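Local coordinates for protein photoreceptor-histidine kinase BphP (Stigmatella aurantiaca DW4/3-1, PDB 6BAF) that probably senses light through a bilin chromophore held in its GAF domain and passes the signal on as a sensor histidine kinase, at residues D178-P183 / Q275-R280; F189-S192 / A198-L201; P211-Q216 / I243-L248. One frame throughout, in Å; residues are numbered along the deposited sequence.

Contact 1: D178-P183 / Q275-R280; sequences DARADP and QVSGTR
The long side chain of R180 lies across V276 and S277, bringing the loop 178-183 against the loop 275-280. These loops follow strands 170-177 and 266-275, so the contact joins two loops that leave the six-stranded GAF sheet. The apolar part is small. R180 CG rests 3.4 Å from V276 CG2, the methyl that also receives CD, while A181 CB meets the other branch at 4.2 Å through V276 CG1. V276 thus touches two successive residues of the loop 178-183, one with each methyl. Beyond CD the arginine chain bends (chi3 50°), which carries the guanidinium past the valine to S277, whose hydroxyl sits over one face of it. The 2.7 Å from R180 NH1 to S277 OG is therefore proximity without a hydrogen bond, because the N-H points poorly; the serine hydroxyl instead bonds to D157, an aspartate that also takes the backbone N-H of V276.

The charged part lies inside the first loop. R180 NE makes a salt bridge with D178 OD2 at 3.2 Å, arriving from above the carboxylate plane. The same oxygen accepts from the backbone, R180 N to D178 OD2 being 3.1 Å, an Asx turn within a type I turn from D178 to A181. The two N-H groups reach OD2 from opposite faces of the carboxylate. Two donors on one oxygen would be expected to hold D178 as a carboxylate and to fix the arginine stem over the valine, while the carboxylate of D157, at a longer and weaker ion-pair distance, probably adds to the negative field round the guanidinium.

Contact 2: F189-S192 / A198-L201; sequences FPAS and AREL. With BLR (3-[5-[(Z)-(4-ethenyl-3-methyl-5-oxidanylidene-pyrrol-2-ylidene)methyl]-2-[[5-[(Z)-(3-ethenyl-4-methyl-5-oxidanylidene-pyrrol-2-ylidene)methyl]-3-(3-hydroxy-3-oxopropyl)-4-methyl-1H-pyrrol-2-yl]methyl]-4-methyl-1H-pyrrol-3-yl]propanoic acid), chain B.
A191 and R199 meet through a single direct hydrogen bond, R199 NH2 to A191 O at 3.2 Å. A191 O lies close to the guanidinium plane of R199, whereas NH2 stands well above the carbonyl plane (55° out of it). This is the loose part of the contact. The closest approach of the backbones, between the alpha carbons of A191 and R199, is 9.8 Å, and on this open side a water bridges the two residues, 3.0 Å from A191 O and making a weak bond with R199 NE. The stronger partner of that NE is the carbonyl of I194, so the guanidinium bonds to two carbonyls of the turn that leads into its own helix.

The tight part is the packing of both segments on the bilin. F189, with CG anti to its own carbonyl carbon (chi1 -66°), offers one ring face to the vinyl group of the terminal pyrrole that holds NB; F189 CZ stands 3.7 Å from BLR CAB, displaced toward the rim of the ring. The base of the same ring meets the adjoining methyl, F189 CG to BLR CMB being 3.9 Å. Were a serine to stand in for F189, the vinyl and methyl groups would probably lose their aromatic floor, and that end of the pigment would be held less firmly. On the helix, A198 CB touches a propionate methylene, BLR CAD, at 3.7 Å.

F189 closes strand 188-189, at the edge of the six-stranded GAF sheet, and its backbone bonds to G170 at the start of the adjacent strand 170-177. From there the chain turns through A191 and S192 into helix 196-202, where W168 packs on R199.

Contact 3: P211-Q216 / I243-L248; sequences PTIDYQ and IHLEYL. With BLR (3-[5-[(Z)-(4-ethenyl-3-methyl-5-oxidanylidene-pyrrol-2-ylidene)methyl]-2-[[5-[(Z)-(3-ethenyl-4-methyl-5-oxidanylidene-pyrrol-2-ylidene)methyl]-3-(3-hydroxy-3-oxopropyl)-4-methyl-1H-pyrrol-2-yl]methyl]-4-methyl-1H-pyrrol-3-yl]propanoic acid), chain B.
I213 packs into the side of helix 242-251 between L245 and L248. Taken outward, its CB lies 4.0 Å from L245 CD2. The branch methyl goes to the next turn of the helix, CG2 standing 3.7 Å from L248 CD1. CG1 takes the position between the backbone N and the carbonyl carbon (chi1 74°), from which the extended arm carries the tip past the leucines, so that CD1 ends 4.0 Å from the backbone oxygen of L245. The other methyl of L245 meets Y215, L245 CD1 being 3.7 Å from Y215 OH; the Y215 and L245 side chains cross at about a right angle. That hydroxyl bonds with S239 and with the backbone N-H of V240, two bonds that anchor the end of the ring beside the leucine. The loop itself is turned at T212, whose OG1 accepts from D214 N in an ST turn.

L248 passes the packing on to the chromophore pocket. Its CG lies over one face of the H244 imidazole, and BLR C1A lies over the opposite face, 3.1 Å above the ring plane. In the plane of the same ring, H244 NE2 donates to the propionate oxygen BLR O2A at 2.8 Å and a nearly straight 162°, so the imidazole is both sandwiched and tethered at its edge. Y247 and I243 touch the bilin from the same helix. I210 of strand 207-210, the edge strand that leads into the loop, packs on H244, L245 and L248, so the helix has this strand, the loop 211-216 and the bilin as neighbours.

All three contacts belong to the GAF domain, and contacts 2 and 3 share the bilin. Their centres are about 17 Å apart, and they meet directly where F189 CD2 comes to 3.9 Å from Y247 OH, both side chains lying near the methyl CMB of one end pyrrole. Contact 1 stands back from the pigment, the V276 side chain being about 9 Å from it, and its nearest atoms are about 8 Å from those of contact 2. It does join contact 3: R280 N lies 2.9 Å from P211 O, a probable hydrogen bond, and T279 packs on T212. Loop 275-280 thus touches both R180 of contact 1 and the loop 211-216 that packs on helix 242-251.

Contact 1: D178-P183 / Q275-R280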
loop_
_atom_site.group_PDB
_atom_site.type_symbol
_atom_site.label_atom_id
_atom_site.label_comp_id
_atom_site.label_asym_id
_atom_site.label_seq_id
_atom_site.Cartn_x
_atom_site.Cartn_y
_atom_site.Cartn_z
ATOM N N ASP A 178 -6.173 -16.707 -19.175
ATOM C CA ASP A 178 -7.102 -16.558 -20.278
ATOM C C ASP A 178 -7.260 -17.902 -20.991
ATOM O O ASP A 178 -6.396 -18.777 -20.890
ATOM C CB ASP A 178 -6.576 -15.509 -21.249
ATOM C CG ASP A 178 -7.651 -14.990 -22.181
ATOM O OD1 ASP A 178 -8.479 -14.165 -21.715
ATOM O OD2 ASP A 178 -7.664 -15.405 -23.369
ATOM N N ALA A 179 -8.370 -18.064 -21.737
ATOM C CA ALA A 179 -8.608 -19.334 -22.433
ATOM C C ALA A 179 -7.724 -19.488 -23.669
ATOM O O ALA A 179 -7.507 -20.613 -24.129
ATOM C CB ALA A 179 -10.079 -19.470 -22.817
ATOM N N ARG A 180 -7.180 -18.390 -24.185
ATOM C CA ARG A 180 -6.195 -18.357 -25.268
ATOM C C ARG A 180 -4.826 -18.961 -24.902
ATOM O O ARG A 180 -4.001 -19.223 -25.795
ATOM C CB ARG A 180 -6.054 -16.886 -25.699
ATOM C CG ARG A 180 -4.642 -16.378 -25.974
ATOM C CD ARG A 180 -4.678 -14.901 -26.344
ATOM N NE ARG A 180 -5.471 -14.203 -25.340
ATOM C CZ ARG A 180 -5.766 -12.902 -25.382
ATOM N NH1 ARG A 180 -5.328 -12.157 -26.399
ATOM N NH2 ARG A 180 -6.507 -12.357 -24.411
ATOM N N ALA A 181 -4.549 -19.177 -23.626
ATOM C CA ALA A 181 -3.250 -19.653 -23.188
ATOM C C ALA A 181 -3.381 -21.120 -22.812
ATOM O O ALA A 181 -4.279 -21.486 -22.037
ATOM C CB ALA A 181 -2.737 -18.822 -22.005
ATOM N N ASP A 182 -2.500 -21.954 -23.375
ATOM C CA ASP A 182 -2.450 -23.363 -23.000
ATOM C C ASP A 182 -2.233 -23.510 -21.498
ATOM O O ASP A 182 -1.526 -22.707 -20.879
ATOM C CB ASP A 182 -1.319 -24.086 -23.722
ATOM C CG ASP A 182 -1.413 -23.981 -25.238
ATOM O OD1 ASP A 182 -2.521 -23.785 -25.769
ATOM O OD2 ASP A 182 -0.354 -24.101 -25.898
ATOM N N PRO A 183 -2.795 -24.564 -20.896
ATOM C CA PRO A 183 -2.625 -24.813 -19.455
ATOM C C PRO A 183 -1.308 -25.514 -19.158
ATOM O O PRO A 183 -1.077 -26.635 -19.626
ATOM C CB PRO A 183 -3.815 -25.723 -19.116
ATOM C CG PRO A 183 -4.054 -26.477 -20.422
ATOM C CD PRO A 183 -3.761 -25.489 -21.520
ATOM N N GLN A 275 2.648 -13.507 -21.467
ATOM C CA GLN A 275 1.712 -12.994 -22.450
ATOM C C GLN A 275 1.931 -13.786 -23.725
ATOM O O GLN A 275 3.063 -13.849 -24.213
ATOM C CB GLN A 275 1.968 -11.515 -22.713
ATOM C CG GLN A 275 0.874 -10.845 -23.515
ATOM C CD GLN A 275 -0.374 -10.557 -22.679
ATOM O OE1 GLN A 275 -0.549 -11.062 -21.559
ATOM N NE2 GLN A 275 -1.227 -9.715 -23.209
ATOM N N VAL A 276 0.880 -14.418 -24.242
ATOM C CA VAL A 276 1.004 -15.070 -25.542
ATOM C C VAL A 276 0.668 -14.078 -26.646
ATOM O O VAL A 276 1.234 -14.158 -27.737
ATOM C CB VAL A 276 0.125 -16.336 -25.609
ATOM C CG1 VAL A 276 0.353 -17.202 -24.375
ATOM C CG2 VAL A 276 -1.304 -15.977 -25.654
ATOM N N SER A 277 -0.188 -13.102 -26.331
ATOM C CA SER A 277 -0.710 -12.038 -27.185
ATOM C C SER A 277 0.381 -11.170 -27.769
ATOM O O SER A 277 1.100 -11.575 -28.680
ATOM C CB SER A 277 -1.650 -11.105 -26.386
ATOM O OG SER A 277 -2.731 -11.796 -25.741
ATOM N N GLY A 278 0.469 -9.952 -27.272
ATOM C CA GLY A 278 1.457 -8.994 -27.725
ATOM C C GLY A 278 2.264 -8.571 -26.511
ATOM O O GLY A 278 2.623 -9.430 -25.693
ATOM N N THR A 279 2.494 -7.268 -26.348
ATOM C CA THR A 279 3.372 -6.757 -25.307
ATOM C C THR A 279 2.642 -6.588 -23.973
ATOM O O THR A 279 1.418 -6.672 -23.886
ATOM C CB THR A 279 3.948 -5.412 -25.719
ATOM O OG1 THR A 279 2.876 -4.469 -25.788
ATOM C CG2 THR A 279 4.647 -5.530 -27.047
ATOM N N ARG A 280 3.423 -6.280 -22.920
ATOM C CA ARG A 280 2.886 -6.074 -21.569
ATOM C C ARG A 280 3.790 -5.100 -20.807
ATOM O O ARG A 280 4.574 -5.492 -19.937
ATOM C CB ARG A 280 2.773 -7.394 -20.810
ATOM C CG ARG A 280 1.525 -7.470 -19.971
ATOM C CD ARG A 280 0.369 -7.497 -20.957
ATOM N NE ARG A 280 -0.844 -7.071 -20.315
ATOM C CZ ARG A 280 -1.792 -6.375 -20.926
ATOM N NH1 ARG A 280 -1.668 -6.035 -22.218
ATOM N NH2 ARG A 280 -2.846 -6.002 -20.227
#

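Contact 2: F189-S192 / A198-L201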
loop_
_atom_site.group_PDB
_atom_site.type_symbol
_atom_site.label_atom_id
_atom_site.label_comp_id
_atom_site.label_asym_id
_atom_site.label_seq_id
_atom_site.Cartn_x
_atom_site.Cartn_y
_atom_site.Cartn_z
ATOM N N PHE A 189 9.453 -29.206 -14.603
ATOM C CA PHE A 189 10.480 -28.790 -15.551
ATOM C C PHE A 189 11.839 -28.986 -14.898
ATOM O O PHE A 189 11.943 -28.963 -13.668
ATOM C CB PHE A 189 10.347 -27.312 -15.980
ATOM C CG PHE A 189 9.102 -27.002 -16.779
ATOM C CD1 PHE A 189 7.874 -26.832 -16.141
ATOM C CD2 PHE A 189 9.166 -26.844 -18.156
ATOM C CE1 PHE A 189 6.739 -26.536 -16.864
ATOM C CE2 PHE A 189 8.032 -26.555 -18.887
ATOM C CZ PHE A 189 6.792 -26.391 -18.228
ATOM N N PRO A 190 12.895 -29.193 -15.682
ATOM C CA PRO A 190 14.212 -29.435 -15.074
ATOM C C PRO A 190 14.814 -28.161 -14.494
ATOM O O PRO A 190 14.530 -27.051 -14.945
ATOM C CB PRO A 190 15.062 -29.951 -16.247
ATOM C CG PRO A 190 14.402 -29.369 -17.473
ATOM C CD PRO A 190 12.908 -29.337 -17.146
ATOM N N ALA A 191 15.739 -28.343 -13.544
ATOM C CA ALA A 191 16.391 -27.207 -12.905
ATOM C C ALA A 191 17.081 -26.287 -13.903
ATOM O O ALA A 191 17.206 -25.083 -13.637
ATOM C CB ALA A 191 17.415 -27.676 -11.878
ATOM N N SER A 192 17.551 -26.806 -15.047
ATOM C CA SER A 192 18.334 -25.912 -15.902
ATOM C C SER A 192 17.480 -24.866 -16.600
ATOM O O SER A 192 18.039 -23.906 -17.145
ATOM C CB SER A 192 19.142 -26.700 -16.948
ATOM O OG SER A 192 18.427 -27.857 -17.376
ATOM N N ALA A 198 20.855 -17.507 -12.428
ATOM C CA ALA A 198 19.597 -16.763 -12.429
ATOM C C ALA A 198 18.920 -16.884 -11.073
ATOM O O ALA A 198 18.505 -15.878 -10.480
ATOM C CB ALA A 198 18.670 -17.266 -13.540
ATOM N N ARG A 199 18.848 -18.106 -10.546
ATOM C CA ARG A 199 18.229 -18.327 -9.251
ATOM C C ARG A 199 18.923 -17.529 -8.161
ATOM O O ARG A 199 18.267 -17.019 -7.246
ATOM C CB ARG A 199 18.276 -19.788 -8.871
ATOM C CG ARG A 199 17.255 -20.731 -9.490
ATOM C CD ARG A 199 17.593 -22.099 -8.868
ATOM N NE ARG A 199 17.947 -22.959 -9.940
ATOM C CZ ARG A 199 19.002 -23.743 -10.044
ATOM N NH1 ARG A 199 19.907 -23.903 -9.086
ATOM N NH2 ARG A 199 19.086 -24.401 -11.171
ATOM N N GLU A 200 20.252 -17.433 -8.226
ATOM C CA GLU A 200 20.987 -16.657 -7.236
ATOM C C GLU A 200 20.702 -15.170 -7.377
ATOM O O GLU A 200 20.563 -14.467 -6.376
ATOM C CB GLU A 200 22.489 -16.920 -7.362
ATOM C CG GLU A 200 22.931 -18.216 -6.688
ATOM C CD GLU A 200 24.357 -18.633 -7.076
ATOM O OE1 GLU A 200 24.958 -17.995 -7.997
ATOM O OE2 GLU A 200 24.860 -19.610 -6.460
ATOM N N LEU A 201 20.668 -14.663 -8.597
ATOM C CA LEU A 201 20.253 -13.281 -8.781
ATOM C C LEU A 201 18.830 -13.056 -8.266
ATOM O O LEU A 201 18.540 -12.020 -7.653
ATOM C CB LEU A 201 20.362 -12.920 -10.252
ATOM C CG LEU A 201 19.836 -11.539 -10.612
ATOM C CD1 LEU A 201 20.605 -10.480 -9.848
ATOM C CD2 LEU A 201 20.033 -11.351 -12.090
HETATM C CHA BLR B . 15.221 -17.168 -16.695
HETATM N NA BLR B . 13.515 -18.998 -17.094
HETATM C C1A BLR B . 13.859 -17.803 -16.592
HETATM C C2A BLR B . 12.770 -17.215 -15.943
HETATM C C3A BLR B . 11.739 -18.080 -16.024
HETATM C C4A BLR B . 12.210 -19.180 -16.757
HETATM C CMA BLR B . 10.329 -17.846 -15.403
HETATM C CAA BLR B . 12.796 -15.849 -15.254
HETATM C CBA BLR B . 12.611 -14.670 -16.246
HETATM C CGA BLR B . 11.143 -14.505 -16.669
HETATM O O1A BLR B . 10.300 -14.280 -15.753
HETATM O O2A BLR B . 10.754 -14.592 -17.897
HETATM C CHB BLR B . 11.514 -20.465 -17.148
HETATM N NB BLR B . 9.241 -19.598 -17.799
HETATM C C1B BLR B . 10.235 -20.634 -17.326
HETATM C C2B BLR B . 9.475 -21.895 -17.142
HETATM C C3B BLR B . 8.115 -21.710 -17.445
HETATM C C4B BLR B . 7.884 -20.298 -17.860
HETATM C CMB BLR B . 10.051 -23.233 -16.667
HETATM O OB BLR B . 6.877 -19.785 -18.199
HETATM C CAB BLR B . 7.077 -22.836 -17.309
HETATM C CBB BLR B . 5.791 -22.616 -17.457
HETATM N NC BLR B . 16.604 -21.422 -19.930
HETATM C C1C BLR B . 16.485 -22.769 -20.621
HETATM C C2C BLR B . 17.887 -23.186 -20.927
HETATM C C3C BLR B . 18.831 -22.230 -20.469
HETATM C C4C BLR B . 18.085 -21.095 -19.840
HETATM C CMC BLR B . 18.205 -24.495 -21.617
HETATM O OC BLR B . 15.495 -23.362 -20.882
HETATM C CAC BLR B . 20.363 -22.327 -20.613
HETATM C CBC BLR B . 21.049 -23.404 -20.189
HETATM C CHD BLR B . 18.620 -20.034 -19.320
HETATM N ND BLR B . 16.473 -18.982 -18.056
HETATM C C1D BLR B . 17.875 -18.986 -18.531
HETATM C C2D BLR B . 18.558 -17.762 -18.145
HETATM C C3D BLR B . 17.600 -16.969 -17.384
HETATM C C4D BLR B . 16.286 -17.701 -17.288
HETATM C CMD BLR B . 20.018 -17.419 -18.467
HETATM C CAD BLR B . 17.859 -15.601 -16.790
HETATM C CBD BLR B . 17.310 -14.550 -17.742
HETATM C CGD BLR B . 17.785 -13.270 -17.081
HETATM O O1D BLR B . 17.362 -12.980 -15.911
HETATM O O2D BLR B . 18.662 -12.571 -17.674
HETATM O O HOH W 1 15.136 -23.972 -11.715
#

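Contact 3: P211-Q216 / I243-L248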
loop_
_atom_site.group_PDB
_atom_site.type_symbol
_atom_site.label_atom_id
_atom_site.label_comp_id
_atom_site.label_asym_id
_atom_site.label_seq_id
_atom_site.Cartn_x
_atom_site.Cartn_y
_atom_site.Cartn_z
ATOM N N PRO A 211 8.808 -6.587 -21.074
ATOM C CA PRO A 211 7.500 -6.219 -21.658
ATOM C C PRO A 211 7.358 -6.589 -23.120
ATOM O O PRO A 211 6.223 -6.671 -23.599
ATOM C CB PRO A 211 7.422 -4.698 -21.454
ATOM C CG PRO A 211 8.842 -4.256 -21.150
ATOM C CD PRO A 211 9.573 -5.426 -20.584
ATOM N N THR A 212 8.461 -6.763 -23.853
ATOM C CA THR A 212 8.451 -7.405 -25.162
ATOM C C THR A 212 9.759 -8.164 -25.350
ATOM O O THR A 212 10.842 -7.628 -25.059
ATOM C CB THR A 212 8.258 -6.412 -26.304
ATOM O OG1 THR A 212 8.312 -7.144 -27.527
ATOM C CG2 THR A 212 9.342 -5.326 -26.328
ATOM N N ILE A 213 9.668 -9.417 -25.803
ATOM C CA ILE A 213 10.902 -10.148 -26.055
ATOM C C ILE A 213 11.598 -9.723 -27.339
ATOM O O ILE A 213 12.720 -10.162 -27.566
ATOM C CB ILE A 213 10.707 -11.669 -26.126
ATOM C CG1 ILE A 213 10.017 -12.041 -27.442
ATOM C CG2 ILE A 213 9.992 -12.165 -24.865
ATOM C CD1 ILE A 213 9.940 -13.560 -27.670
ATOM N N ASP A 214 10.990 -8.856 -28.162
ATOM C CA ASP A 214 11.580 -8.350 -29.412
ATOM C C ASP A 214 12.022 -6.915 -29.195
ATOM O O ASP A 214 11.223 -5.975 -29.306
ATOM C CB ASP A 214 10.587 -8.418 -30.567
ATOM C CG ASP A 214 10.211 -9.845 -30.907
ATOM O OD1 ASP A 214 11.139 -10.696 -30.966
ATOM O OD2 ASP A 214 8.992 -10.117 -31.074
ATOM N N TYR A 215 13.287 -6.740 -28.868
ATOM C CA TYR A 215 13.795 -5.401 -28.646
ATOM C C TYR A 215 15.243 -5.388 -29.091
ATOM O O TYR A 215 15.923 -6.418 -29.082
ATOM C CB TYR A 215 13.664 -4.982 -27.168
ATOM C CG TYR A 215 14.501 -5.799 -26.179
ATOM C CD1 TYR A 215 15.813 -5.422 -25.871
ATOM C CD2 TYR A 215 13.971 -6.911 -25.538
ATOM C CE1 TYR A 215 16.593 -6.159 -24.962
ATOM C CE2 TYR A 215 14.725 -7.655 -24.622
ATOM C CZ TYR A 215 16.042 -7.265 -24.351
ATOM O OH TYR A 215 16.783 -7.960 -23.456
ATOM N N GLN A 216 15.714 -4.210 -29.457
ATOM C CA GLN A 216 17.116 -4.055 -29.763
ATOM C C GLN A 216 17.823 -3.570 -28.505
ATOM O O GLN A 216 17.539 -2.441 -28.056
ATOM C CB GLN A 216 17.287 -3.065 -30.916
ATOM C CG GLN A 216 18.731 -2.726 -31.237
ATOM C CD GLN A 216 19.252 -3.640 -32.340
ATOM O OE1 GLN A 216 20.172 -4.436 -32.112
ATOM N NE2 GLN A 216 18.630 -3.559 -33.538
ATOM N N ILE A 243 19.632 -16.330 -24.459
ATOM C CA ILE A 243 19.094 -17.673 -24.573
ATOM C C ILE A 243 17.721 -17.774 -23.910
ATOM O O ILE A 243 16.900 -18.617 -24.297
ATOM C CB ILE A 243 20.103 -18.680 -23.983
ATOM C CG1 ILE A 243 19.619 -20.108 -24.168
ATOM C CG2 ILE A 243 20.272 -18.479 -22.522
ATOM C CD1 ILE A 243 20.681 -21.155 -23.821
ATOM N N HIS A 244 17.452 -16.970 -22.869
ATOM C CA HIS A 244 16.107 -16.982 -22.309
ATOM C C HIS A 244 15.115 -16.359 -23.285
ATOM O O HIS A 244 13.991 -16.852 -23.426
ATOM C CB HIS A 244 16.060 -16.256 -20.957
ATOM C CG HIS A 244 14.704 -16.261 -20.330
ATOM N ND1 HIS A 244 14.004 -17.427 -20.091
ATOM C CD2 HIS A 244 13.886 -15.242 -19.960
ATOM C CE1 HIS A 244 12.836 -17.131 -19.553
ATOM N NE2 HIS A 244 12.740 -15.812 -19.453
ATOM N N LEU A 245 15.505 -15.287 -23.977
ATOM C CA LEU A 245 14.596 -14.730 -24.974
ATOM C C LEU A 245 14.240 -15.746 -26.055
ATOM O O LEU A 245 13.114 -15.711 -26.578
ATOM C CB LEU A 245 15.175 -13.473 -25.591
ATOM C CG LEU A 245 15.361 -12.393 -24.535
ATOM C CD1 LEU A 245 16.038 -11.195 -25.134
ATOM C CD2 LEU A 245 13.980 -11.995 -23.850
ATOM N N GLU A 246 15.153 -16.690 -26.380
ATOM C CA GLU A 246 14.802 -17.691 -27.385
ATOM C C GLU A 246 13.969 -18.815 -26.792
ATOM O O GLU A 246 13.099 -19.356 -27.477
ATOM C CB GLU A 246 16.057 -18.228 -28.087
ATOM C CG GLU A 246 15.694 -18.827 -29.481
ATOM C CD GLU A 246 15.334 -17.755 -30.552
ATOM O OE1 GLU A 246 14.760 -18.131 -31.623
ATOM O OE2 GLU A 246 15.618 -16.530 -30.332
ATOM N N TYR A 247 14.170 -19.144 -25.514
ATOM C CA TYR A 247 13.198 -19.964 -24.815
ATOM C C TYR A 247 11.788 -19.375 -24.918
ATOM O O TYR A 247 10.828 -20.104 -25.159
ATOM C CB TYR A 247 13.599 -20.092 -23.359
ATOM C CG TYR A 247 12.726 -20.989 -22.489
ATOM C CD1 TYR A 247 13.033 -22.319 -22.378
ATOM C CD2 TYR A 247 11.657 -20.500 -21.706
ATOM C CE1 TYR A 247 12.348 -23.153 -21.581
ATOM C CE2 TYR A 247 10.892 -21.401 -20.851
ATOM C CZ TYR A 247 11.266 -22.724 -20.819
ATOM O OH TYR A 247 10.651 -23.716 -20.040
ATOM N N LEU A 248 11.642 -18.060 -24.705
ATOM C CA LEU A 248 10.316 -17.452 -24.691
ATOM C C LEU A 248 9.716 -17.492 -26.087
ATOM O O LEU A 248 8.564 -17.907 -26.265
ATOM C CB LEU A 248 10.380 -16.006 -24.152
ATOM C CG LEU A 248 10.682 -15.889 -22.641
ATOM C CD1 LEU A 248 10.683 -14.450 -22.063
ATOM C CD2 LEU A 248 9.746 -16.769 -21.889
HETATM C CHA BLR B . 15.221 -17.168 -16.695
HETATM N NA BLR B . 13.515 -18.998 -17.094
HETATM C C1A BLR B . 13.859 -17.803 -16.592
HETATM C C2A BLR B . 12.770 -17.215 -15.943
HETATM C C3A BLR B . 11.739 -18.080 -16.024
HETATM C C4A BLR B . 12.210 -19.180 -16.757
HETATM C CMA BLR B . 10.329 -17.846 -15.403
HETATM C CAA BLR B . 12.796 -15.849 -15.254
HETATM C CBA BLR B . 12.611 -14.670 -16.246
HETATM C CGA BLR B . 11.143 -14.505 -16.669
HETATM O O1A BLR B . 10.300 -14.280 -15.753
HETATM O O2A BLR B . 10.754 -14.592 -17.897
HETATM C CHB BLR B . 11.514 -20.465 -17.148
HETATM N NB BLR B . 9.241 -19.598 -17.799
HETATM C C1B BLR B . 10.235 -20.634 -17.326
HETATM C C2B BLR B . 9.475 -21.895 -17.142
HETATM C C3B BLR B . 8.115 -21.710 -17.445
HETATM C C4B BLR B . 7.884 -20.298 -17.860
HETATM C CMB BLR B . 10.051 -23.233 -16.667
HETATM O OB BLR B . 6.877 -19.785 -18.199
HETATM C CAB BLR B . 7.077 -22.836 -17.309
HETATM C CBB BLR B . 5.791 -22.616 -17.457
HETATM N NC BLR B . 16.604 -21.422 -19.930
HETATM C C1C BLR B . 16.485 -22.769 -20.621
HETATM C C2C BLR B . 17.887 -23.186 -20.927
HETATM C C3C BLR B . 18.831 -22.230 -20.469
HETATM C C4C BLR B . 18.085 -21.095 -19.840
HETATM C CMC BLR B . 18.205 -24.495 -21.617
HETATM O OC BLR B . 15.495 -23.362 -20.882
HETATM C CAC BLR B . 20.363 -22.327 -20.613
HETATM C CBC BLR B . 21.049 -23.404 -20.189
HETATM C CHD BLR B . 18.620 -20.034 -19.320
HETATM N ND BLR B . 16.473 -18.982 -18.056
HETATM C C1D BLR B . 17.875 -18.986 -18.531
HETATM C C2D BLR B . 18.558 -17.762 -18.145
HETATM C C3D BLR B . 17.600 -16.969 -17.384
HETATM C C4D BLR B . 16.286 -17.701 -17.288
HETATM C CMD BLR B . 20.018 -17.419 -18.467
HETATM C CAD BLR B . 17.859 -15.601 -16.790
HETATM C CBD BLR B . 17.310 -14.550 -17.742
HETATM C CGD BLR B . 17.785 -13.270 -17.081
HETATM O O1D BLR B . 17.362 -12.980 -15.911
HETATM O O2D BLR B . 18.662 -12.571 -17.674
#